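Local coordinates for protein HAD-superfamily hydrolase, subfamily IA, variant 1 (Ehrlichia chaffeensis, PDB 3KZX) that probably hydrolyses 2-phosphoglycolate to glycolate and phosphate, as a phosphatase of the HAD-like hydrolase superfamily, at residues P176-I190 and I194-S205. Residues are numbered along the deposited sequence; the frame is centred on the assembly and turned at random.
Sequences PSKEVFFIGDSISDI and IEAGCLPIKYGS
The ammonium group of K178 ties two stretches of the 194-205 backbone together: NZ donates to C198 O at 2.8 Å, standing above that carbonyl's plane, and to a water that in turn donates to I194 O. Lysine suits this place by its reach: bent at chi2 (-69°), the chain runs past C198 O, and its charge probably favours the carbonyls at the helix end. There G197 turns the chain into strand 199-203 through a Schellman motif, whose positive phi favours glycine. This strand runs parallel to 180-184, and F182 spans the join: its N donates to L199 O at 2.8 Å, while its O accepts from I201 N in a nearly straight bond (176°).

On one face of the sheet the F181 ring takes two branched side chains obliquely, L199 CD2 at 3.6 Å from CE1 and I201 CD1 at 3.5 Å from CD2. I201 CG1 lies anti to its carbonyl carbon (chi1 -57°), sending CD1 to the ring, while its CB meets I183 CG1. The opposite face receives the helix: I190 CG2 packs on P200 CB at 4.1 Å, the side chains crossing at about a right angle. Proline is tolerated because its nitrogen points away from strand 180-184; its CA contacts F182 O at 3.6 Å.

Beyond the strand end, S186 N-caps the helix, its short side chain letting OG accept from D189 N. Backbone bonds alternating unbroken from V180 O-L199 N to G184 O-Y203 N thus join adjacent parallel strands of a beta-alpha-beta crossover in the Rossmann-like HAD core, with helix 187-195 on the apolar F182/P200 face.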
loop_
_atom_site.group_PDB
_atom_site.type_symbol
_atom_site.label_atom_id
_atom_site.label_comp_id
_atom_site.label_asym_id
_atom_site.label_seq_id
_atom_site.Cartn_x
_atom_site.Cartn_y
_atom_site.Cartn_z
ATOM N N PRO A 176 -0.103 12.265 16.743
ATOM C CA PRO A 176 -0.800 10.991 16.653
ATOM C C PRO A 176 -2.096 10.991 17.457
ATOM O O PRO A 176 -2.112 11.489 18.581
ATOM C CB PRO A 176 0.185 9.973 17.278
ATOM C CG PRO A 176 1.417 10.691 17.541
ATOM C CD PRO A 176 1.235 12.147 17.347
ATOM N N SER A 177 -3.171 10.478 16.876
ATOM C CA SER A 177 -4.450 10.376 17.581
ATOM C C SER A 177 -5.347 9.470 16.776
ATOM O O SER A 177 -5.026 9.113 15.652
ATOM C CB SER A 177 -5.140 11.743 17.658
ATOM O OG SER A 177 -5.645 12.116 16.356
ATOM N N LYS A 178 -6.529 9.197 17.307
ATOM C CA LYS A 178 -7.498 8.391 16.613
ATOM C C LYS A 178 -8.166 9.144 15.465
ATOM O O LYS A 178 -8.983 8.567 14.733
ATOM C CB LYS A 178 -8.505 7.811 17.609
ATOM C CG LYS A 178 -7.799 6.815 18.641
ATOM C CD LYS A 178 -7.305 5.492 17.930
ATOM C CE LYS A 178 -6.411 4.622 18.825
ATOM N NZ LYS A 178 -5.881 3.366 18.118
ATOM N N GLU A 179 -7.824 10.419 15.271
ATOM C CA GLU A 179 -8.238 11.135 14.056
ATOM C C GLU A 179 -7.233 11.026 12.901
ATOM O O GLU A 179 -7.494 11.499 11.797
ATOM C CB GLU A 179 -8.502 12.616 14.360
ATOM C CG GLU A 179 -9.843 12.855 15.053
ATOM C CD GLU A 179 -9.828 12.397 16.497
ATOM O OE1 GLU A 179 -8.991 12.900 17.284
ATOM O OE2 GLU A 179 -10.651 11.520 16.849
ATOM N N VAL A 180 -6.080 10.421 13.154
ATOM C CA VAL A 180 -5.179 10.041 12.092
ATOM C C VAL A 180 -5.615 8.659 11.585
ATOM O O VAL A 180 -5.605 7.686 12.326
ATOM C CB VAL A 180 -3.725 9.993 12.574
ATOM C CG1 VAL A 180 -2.800 9.524 11.436
ATOM C CG2 VAL A 180 -3.282 11.412 13.083
ATOM N N PHE A 181 -6.049 8.579 10.336
ATOM C CA PHE A 181 -6.471 7.302 9.732
ATOM C C PHE A 181 -5.307 6.684 8.972
ATOM O O PHE A 181 -4.715 7.347 8.106
ATOM C CB PHE A 181 -7.620 7.497 8.712
ATOM C CG PHE A 181 -8.911 8.060 9.286
ATOM C CD1 PHE A 181 -9.093 8.275 10.650
ATOM C CD2 PHE A 181 -9.998 8.268 8.432
ATOM C CE1 PHE A 181 -10.302 8.776 11.148
ATOM C CE2 PHE A 181 -11.219 8.766 8.918
ATOM C CZ PHE A 181 -11.368 9.022 10.270
ATOM N N PHE A 182 -4.957 5.439 9.287
ATOM C CA PHE A 182 -3.957 4.715 8.525
ATOM C C PHE A 182 -4.667 3.639 7.717
ATOM O O PHE A 182 -5.054 2.600 8.259
ATOM C CB PHE A 182 -2.865 4.096 9.432
ATOM C CG PHE A 182 -1.681 3.466 8.666
ATOM C CD1 PHE A 182 -0.635 2.899 9.357
ATOM C CD2 PHE A 182 -1.635 3.408 7.285
ATOM C CE1 PHE A 182 0.427 2.291 8.712
ATOM C CE2 PHE A 182 -0.536 2.805 6.619
ATOM C CZ PHE A 182 0.496 2.267 7.364
ATOM N N ILE A 183 -4.838 3.925 6.417
ATOM C CA ILE A 183 -5.444 3.001 5.454
ATOM C C ILE A 183 -4.393 2.049 4.917
ATOM O O ILE A 183 -3.423 2.437 4.317
ATOM C CB ILE A 183 -6.173 3.706 4.289
ATOM C CG1 ILE A 183 -7.249 4.645 4.823
ATOM C CG2 ILE A 183 -6.816 2.623 3.358
ATOM C CD1 ILE A 183 -7.722 5.716 3.789
ATOM N N GLY A 184 -4.586 0.774 5.225
ATOM C CA GLY A 184 -3.646 -0.265 4.896
ATOM C C GLY A 184 -4.318 -1.614 4.791
ATOM O O GLY A 184 -5.379 -1.887 5.390
ATOM N N ASP A 185 -3.689 -2.484 4.030
ATOM C CA ASP A 185 -4.234 -3.811 3.751
ATOM C C ASP A 185 -3.756 -4.887 4.704
ATOM O O ASP A 185 -4.445 -5.902 4.875
ATOM C CB ASP A 185 -3.903 -4.264 2.334
ATOM C CG ASP A 185 -2.430 -4.455 2.139
ATOM O OD1 ASP A 185 -1.731 -3.442 2.132
ATOM O OD2 ASP A 185 -1.986 -5.611 2.039
ATOM N N SER A 186 -2.607 -4.676 5.325
ATOM C CA SER A 186 -1.913 -5.736 6.045
ATOM C C SER A 186 -2.070 -5.660 7.545
ATOM O O SER A 186 -2.349 -4.609 8.123
ATOM C CB SER A 186 -0.409 -5.718 5.720
ATOM O OG SER A 186 0.193 -4.545 6.231
ATOM N N ILE A 187 -1.850 -6.808 8.187
ATOM C CA ILE A 187 -1.736 -6.840 9.644
ATOM C C ILE A 187 -0.629 -5.934 10.164
ATOM O O ILE A 187 -0.814 -5.253 11.167
ATOM C CB ILE A 187 -1.545 -8.275 10.190
ATOM C CG1 ILE A 187 -2.682 -9.240 9.773
ATOM C CG2 ILE A 187 -1.361 -8.241 11.748
ATOM C CD1 ILE A 187 -4.035 -8.620 9.525
ATOM N N SER A 188 0.534 -5.912 9.513
ATOM C CA SER A 188 1.589 -5.022 9.951
ATOM C C SER A 188 1.138 -3.547 9.882
ATOM O O SER A 188 1.532 -2.748 10.728
ATOM C CB SER A 188 2.941 -5.255 9.219
ATOM O OG SER A 188 2.859 -5.016 7.843
ATOM N N ASP A 189 0.332 -3.182 8.886
ATOM C CA ASP A 189 -0.180 -1.812 8.830
ATOM C C ASP A 189 -1.082 -1.521 10.032
ATOM O O ASP A 189 -0.964 -0.482 10.668
ATOM C CB ASP A 189 -0.981 -1.552 7.545
ATOM C CG ASP A 189 -0.118 -1.521 6.328
ATOM O OD1 ASP A 189 1.099 -1.249 6.461
ATOM O OD2 ASP A 189 -0.639 -1.744 5.209
ATOM N N ILE A 190 -1.980 -2.447 10.311
ATOM C CA ILE A 190 -2.910 -2.320 11.430
ATOM C C ILE A 190 -2.167 -2.218 12.741
ATOM O O ILE A 190 -2.448 -1.343 13.545
ATOM C CB ILE A 190 -3.915 -3.495 11.433
ATOM C CG1 ILE A 190 -4.837 -3.406 10.216
ATOM C CG2 ILE A 190 -4.724 -3.542 12.717
ATOM C CD1 ILE A 190 -5.612 -4.655 9.984
ATOM N N ILE A 194 -1.983 1.002 15.401
ATOM C CA ILE A 194 -2.383 0.851 16.817
ATOM C C ILE A 194 -1.247 1.210 17.763
ATOM O O ILE A 194 -1.460 1.988 18.708
ATOM C CB ILE A 194 -2.901 -0.567 17.092
ATOM C CG1 ILE A 194 -4.206 -0.831 16.344
ATOM C CG2 ILE A 194 -3.144 -0.831 18.601
ATOM C CD1 ILE A 194 -4.695 -2.273 16.519
ATOM N N GLU A 195 -0.027 0.720 17.482
ATOM C CA GLU A 195 1.160 0.976 18.324
ATOM C C GLU A 195 1.511 2.474 18.291
ATOM O O GLU A 195 2.076 3.020 19.239
ATOM C CB GLU A 195 2.376 0.128 17.867
ATOM C CG GLU A 195 2.325 -1.428 18.225
ATOM C CD GLU A 195 3.679 -2.168 18.075
ATOM O OE1 GLU A 195 3.730 -3.277 17.450
ATOM O OE2 GLU A 195 4.695 -1.654 18.586
ATOM N N ALA A 196 1.178 3.134 17.183
ATOM C CA ALA A 196 1.401 4.575 17.029
ATOM C C ALA A 196 0.305 5.467 17.615
ATOM O O ALA A 196 0.455 6.671 17.597
ATOM C CB ALA A 196 1.586 4.941 15.553
ATOM N N GLY A 197 -0.782 4.878 18.089
ATOM C CA GLY A 197 -1.885 5.650 18.681
ATOM C C GLY A 197 -2.871 6.204 17.662
ATOM O O GLY A 197 -3.622 7.158 17.976
ATOM N N CYS A 198 -2.864 5.622 16.465
ATOM C CA CYS A 198 -3.647 6.084 15.327
ATOM C C CYS A 198 -4.767 5.079 14.994
ATOM O O CYS A 198 -4.845 4.019 15.596
ATOM C CB CYS A 198 -2.734 6.303 14.120
ATOM S SG CYS A 198 -1.478 7.572 14.355
ATOM N N LEU A 199 -5.665 5.449 14.096
ATOM C CA LEU A 199 -6.807 4.622 13.773
ATOM C C LEU A 199 -6.495 3.832 12.512
ATOM O O LEU A 199 -6.413 4.403 11.406
ATOM C CB LEU A 199 -8.072 5.457 13.501
ATOM C CG LEU A 199 -9.366 4.664 13.412
ATOM C CD1 LEU A 199 -9.757 4.137 14.799
ATOM C CD2 LEU A 199 -10.505 5.540 12.782
ATOM N N PRO A 200 -6.438 2.508 12.648
ATOM C CA PRO A 200 -6.340 1.698 11.446
ATOM C C PRO A 200 -7.652 1.615 10.693
ATOM O O PRO A 200 -8.701 1.500 11.310
ATOM C CB PRO A 200 -5.949 0.335 11.994
ATOM C CG PRO A 200 -6.604 0.273 13.342
ATOM C CD PRO A 200 -6.638 1.703 13.857
ATOM N N ILE A 201 -7.591 1.686 9.373
ATOM C CA ILE A 201 -8.706 1.300 8.498
ATOM C C ILE A 201 -8.171 0.205 7.543
ATOM O O ILE A 201 -7.227 0.439 6.790
ATOM C CB ILE A 201 -9.245 2.497 7.719
ATOM C CG1 ILE A 201 -9.674 3.590 8.691
ATOM C CG2 ILE A 201 -10.429 2.067 6.835
ATOM C CD1 ILE A 201 -10.302 4.816 8.010
ATOM N N LYS A 202 -8.734 -0.999 7.628
ATOM C CA LYS A 202 -8.304 -2.107 6.774
ATOM C C LYS A 202 -8.921 -1.967 5.398
ATOM O O LYS A 202 -10.164 -1.823 5.258
ATOM C CB LYS A 202 -8.661 -3.462 7.376
ATOM C CG LYS A 202 -8.135 -4.682 6.567
ATOM C CD LYS A 202 -8.566 -5.997 7.168
ATOM C CE LYS A 202 -9.861 -6.587 6.533
ATOM N NZ LYS A 202 -9.672 -7.182 5.142
ATOM N N TYR A 203 -8.052 -2.012 4.391
ATOM C CA TYR A 203 -8.440 -1.980 2.988
ATOM C C TYR A 203 -8.321 -3.390 2.401
ATOM O O TYR A 203 -7.316 -4.087 2.597
ATOM C CB TYR A 203 -7.491 -1.032 2.228
ATOM C CG TYR A 203 -7.733 -1.016 0.755
ATOM C CD1 TYR A 203 -8.726 -0.186 0.203
ATOM C CD2 TYR A 203 -7.009 -1.830 -0.089
ATOM C CE1 TYR A 203 -8.979 -0.171 -1.152
ATOM C CE2 TYR A 203 -7.259 -1.851 -1.471
ATOM C CZ TYR A 203 -8.244 -1.006 -1.995
ATOM O OH TYR A 203 -8.490 -0.993 -3.351
ATOM N N GLY A 204 -9.324 -3.808 1.657
ATOM C CA GLY A 204 -9.174 -5.000 0.818
ATOM C C GLY A 204 -9.853 -6.182 1.451
ATOM O O GLY A 204 -10.928 -6.030 2.029
ATOM N N SER A 205 -9.243 -7.366 1.324
ATOM C CA SER A 205 -9.677 -8.565 2.085
ATOM C C SER A 205 -8.498 -9.196 2.815
ATOM O O SER A 205 -8.682 -9.789 3.893
ATOM C CB SER A 205 -10.393 -9.584 1.183
ATOM O OG SER A 205 -11.588 -9.015 0.661
HETATM O O HOH W 1 -3.795 2.574 19.733
HETATM O O HOH W 2 -6.779 -6.436 3.599
#